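Local atomic coordinates of beta-lactamase (Francisella tularensis subsp. tularensis, PDB entry 3P09), a protein that probably hydrolyses beta-lactam antibiotics to substituted beta-amino acids, as a class A serine beta-lactamase thought to confer antibiotic resistance. Residues Gln141-Phe146 with Thr155-Asp160. Sequence-based numbering, arbitrary orientation.
With SO4 (sulfate ion), chain E.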
ATOM      1  N   GLN A 141     -17.866   2.489   4.654  1.00 28.62           N
ATOM      2  CA  GLN A 141     -18.246   1.631   5.757  1.00 29.49           C
ATOM      3  C   GLN A 141     -17.948   0.179   5.421  1.00 27.24           C
ATOM      4  O   GLN A 141     -17.430  -0.563   6.255  1.00 31.33           O
ATOM      5  CB  GLN A 141     -19.719   1.822   6.121  1.00 42.08           C
ATOM      6  CG  GLN A 141     -20.022   3.192   6.694  1.00 54.75           C
ATOM      7  CD  GLN A 141     -21.463   3.325   7.147  1.00 68.34           C
ATOM      8  OE1 GLN A 141     -21.746   3.347   8.346  1.00 74.99           O
ATOM      9  NE2 GLN A 141     -22.384   3.406   6.189  1.00 68.15           N
ATOM     10  N   ASN A 142     -18.248  -0.220   4.192  1.00 24.23           N
ATOM     11  CA  ASN A 142     -17.961  -1.580   3.752  1.00 25.38           C
ATOM     12  C   ASN A 142     -16.471  -1.888   3.708  1.00 25.34           C
ATOM     13  O   ASN A 142     -16.044  -2.994   4.049  1.00 29.06           O
ATOM     14  CB  ASN A 142     -18.602  -1.865   2.391  1.00 26.07           C
ATOM     15  CG  ASN A 142     -20.092  -2.104   2.505  1.00 37.04           C
ATOM     16  OD1 ASN A 142     -20.588  -2.420   3.584  1.00 37.80           O
ATOM     17  ND2 ASN A 142     -20.811  -1.958   1.399  1.00 36.30           N
ATOM     18  N   LEU A 143     -15.687  -0.913   3.265  1.00 24.15           N
ATOM     19  CA  LEU A 143     -14.240  -1.060   3.258  1.00 24.10           C
ATOM     20  C   LEU A 143     -13.703  -1.282   4.667  1.00 26.54           C
ATOM     21  O   LEU A 143     -12.909  -2.194   4.894  1.00 23.34           O
ATOM     22  CB  LEU A 143     -13.576   0.162   2.620  1.00 27.17           C
ATOM     23  CG  LEU A 143     -12.048   0.190   2.606  1.00 26.87           C
ATOM     24  CD1 LEU A 143     -11.498  -1.072   1.955  1.00 24.24           C
ATOM     25  CD2 LEU A 143     -11.560   1.448   1.878  1.00 24.32           C
ATOM     26  N   ASN A 144     -14.125  -0.445   5.612  1.00 26.13           N
ATOM     27  CA  ASN A 144     -13.691  -0.602   6.998  1.00 26.49           C
ATOM     28  C   ASN A 144     -14.142  -1.927   7.621  1.00 25.38           C
ATOM     29  O   ASN A 144     -13.410  -2.529   8.396  1.00 28.92           O
ATOM     30  CB  ASN A 144     -14.145   0.582   7.839  1.00 33.72           C
ATOM     31  CG  ASN A 144     -13.375   1.838   7.511  1.00 39.00           C
ATOM     32  OD1 ASN A 144     -12.144   1.834   7.498  1.00 42.55           O
ATOM     33  ND2 ASN A 144     -14.091   2.913   7.207  1.00 33.06           N
ATOM     34  N   LYS A 145     -15.344  -2.384   7.275  1.00 19.14           N
ATOM     35  CA  LYS A 145     -15.758  -3.733   7.671  1.00 29.26           C
ATOM     36  C   LYS A 145     -14.772  -4.789   7.153  1.00 25.81           C
ATOM     37  O   LYS A 145     -14.372  -5.697   7.876  1.00 23.82           O
ATOM     38  CB  LYS A 145     -17.180  -4.041   7.175  1.00 28.46           C
ATOM     39  CG  LYS A 145     -18.262  -3.288   7.944  1.00 41.91           C
ATOM     40  CD  LYS A 145     -19.667  -3.850   7.683  1.00 55.76           C
ATOM     41  CE  LYS A 145     -20.208  -3.445   6.316  1.00 60.53           C
ATOM     42  NZ  LYS A 145     -21.586  -3.973   6.067  1.00 66.17           N
ATOM     43  N   PHE A 146     -14.378  -4.673   5.892  1.00 24.33           N
ATOM     44  CA  PHE A 146     -13.431  -5.639   5.348  1.00 25.76           C
ATOM     45  C   PHE A 146     -12.077  -5.581   6.060  1.00 25.75           C
ATOM     46  O   PHE A 146     -11.492  -6.609   6.398  1.00 24.44           O
ATOM     47  CB  PHE A 146     -13.251  -5.459   3.840  1.00 25.85           C
ATOM     48  CG  PHE A 146     -12.244  -6.402   3.251  1.00 23.02           C
ATOM     49  CD1 PHE A 146     -12.566  -7.741   3.059  1.00 24.02           C
ATOM     50  CD2 PHE A 146     -10.989  -5.961   2.892  1.00 23.42           C
ATOM     51  CE1 PHE A 146     -11.645  -8.622   2.530  1.00 23.83           C
ATOM     52  CE2 PHE A 146     -10.064  -6.839   2.353  1.00 24.67           C
ATOM     53  CZ  PHE A 146     -10.393  -8.173   2.177  1.00 23.88           C
ATOM     54  N   THR A 155      -5.753   0.304  11.514  1.00 21.90           N
ATOM     55  CA  THR A 155      -5.938   1.156  10.340  1.00 21.24           C
ATOM     56  C   THR A 155      -7.289   1.868  10.388  1.00 24.56           C
ATOM     57  O   THR A 155      -8.331   1.223  10.475  1.00 25.79           O
ATOM     58  CB  THR A 155      -5.829   0.303   9.063  1.00 24.10           C
ATOM     59  OG1 THR A 155      -4.502  -0.220   8.978  1.00 24.56           O
ATOM     60  CG2 THR A 155      -6.123   1.121   7.814  1.00 20.85           C
ATOM     61  N   ILE A 156      -7.272   3.195  10.335  1.00 23.16           N
ATOM     62  CA  ILE A 156      -8.501   3.974  10.395  1.00 24.10           C
ATOM     63  C   ILE A 156      -8.673   4.841   9.151  1.00 27.28           C
ATOM     64  O   ILE A 156      -7.997   5.844   8.997  1.00 29.94           O
ATOM     65  CB  ILE A 156      -8.519   4.909  11.606  1.00 33.67           C
ATOM     66  CG1 ILE A 156      -8.203   4.133  12.885  1.00 41.89           C
ATOM     67  CG2 ILE A 156      -9.867   5.590  11.701  1.00 33.91           C
ATOM     68  CD1 ILE A 156      -9.277   3.124  13.259  1.00 42.10           C
ATOM     69  N   ILE A 157      -9.592   4.457   8.276  1.00 24.01           N
ATOM     70  CA  ILE A 157      -9.827   5.195   7.037  1.00 26.35           C
ATOM     71  C   ILE A 157     -11.180   5.899   7.099  1.00 30.19           C
ATOM     72  O   ILE A 157     -12.207   5.266   7.399  1.00 29.17           O
ATOM     73  CB  ILE A 157      -9.800   4.247   5.840  1.00 25.43           C
ATOM     74  CG1 ILE A 157      -8.391   3.675   5.657  1.00 26.65           C
ATOM     75  CG2 ILE A 157     -10.256   4.976   4.576  1.00 30.84           C
ATOM     76  CD1 ILE A 157      -8.353   2.507   4.737  1.00 33.41           C
ATOM     77  N   THR A 158     -11.199   7.205   6.838  1.00 21.18           N
ATOM     78  CA  THR A 158     -12.445   7.967   6.997  1.00 20.49           C
ATOM     79  C   THR A 158     -12.785   8.760   5.752  1.00 23.24           C
ATOM     80  O   THR A 158     -13.749   9.531   5.744  1.00 25.19           O
ATOM     81  CB  THR A 158     -12.384   8.951   8.181  1.00 28.72           C
ATOM     82  OG1 THR A 158     -11.322   9.892   7.964  1.00 29.80           O
ATOM     83  CG2 THR A 158     -12.160   8.202   9.495  1.00 35.80           C
ATOM     84  N   ALA A 159     -11.992   8.576   4.705  1.00 22.19           N
ATOM     85  CA  ALA A 159     -12.235   9.288   3.459  1.00 30.15           C
ATOM     86  C   ALA A 159     -11.577   8.590   2.275  1.00 29.17           C
ATOM     87  O   ALA A 159     -10.733   7.710   2.440  1.00 23.64           O
ATOM     88  CB  ALA A 159     -11.742  10.735   3.570  1.00 29.32           C
ATOM     89  N   ASP A 160     -11.986   8.985   1.078  1.00 30.42           N
ATOM     90  CA  ASP A 160     -11.332   8.520  -0.132  1.00 28.17           C
ATOM     91  C   ASP A 160     -10.419   9.630  -0.655  1.00 28.15           C
ATOM     92  O   ASP A 160      -9.945  10.443   0.138  1.00 27.61           O
ATOM     93  CB  ASP A 160     -12.350   8.013  -1.161  1.00 31.17           C
ATOM     94  CG  ASP A 160     -13.375   9.056  -1.546  1.00 35.31           C
ATOM     95  OD1 ASP A 160     -13.105  10.263  -1.355  1.00 33.41           O
ATOM     96  OD2 ASP A 160     -14.445   8.658  -2.065  1.00 43.25           O
TER
HETATM   97  S   SO4 E 294     -20.110   5.869   3.580  0.79 76.80           S
HETATM   98  O1  SO4 E 294     -19.465   6.255   2.323  0.79 77.24           O
HETATM   99  O2  SO4 E 294     -19.358   6.426   4.701  0.79 78.31           O
HETATM  100  O3  SO4 E 294     -21.472   6.392   3.608  0.79 80.29           O
HETATM  101  O4  SO4 E 294     -20.146   4.410   3.698  0.79 65.96           O
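Asn144 and Ile157 show how a helical side-chain amide can tether a loop segment that is itself neither helix nor strand. In this class A beta-lactamase fold, helix 140-149 carries the asparagine, and the connection that follows turns back past it on the way to strand 175-176. The polar part is a single hydrogen bond, from Asn144 ND2 to Ile157 O, 3.0 Å long, with an N-H...O angle of 149°. Asn144 holds CG beside its own backbone N (chi1 -71°), which swings the amide across to the loop, and the carbonyl oxygen lies 15° out of the amide plane. OD1 of Asn144 rests 3.8 Å from CB of Ile157. The next residue of the loop has its own partner: Thr158 N is hydrogen-bonded to Asn174 OD1.

The apolar part is looser: Leu143 CD2 approaches Ile157 CD1 at 4.4 Å. Both side chains also pack on helix 66-80, Leu143 on Ala73 and Ile157 on Phe66, so the same helix backs both partners of this contact. Near the start of the helix that bears Asn144, a sulfate ion, probably from the crystallisation liquor, accepts a nearly straight hydrogen bond at O4 from Gln141 N, 3.1 Å away.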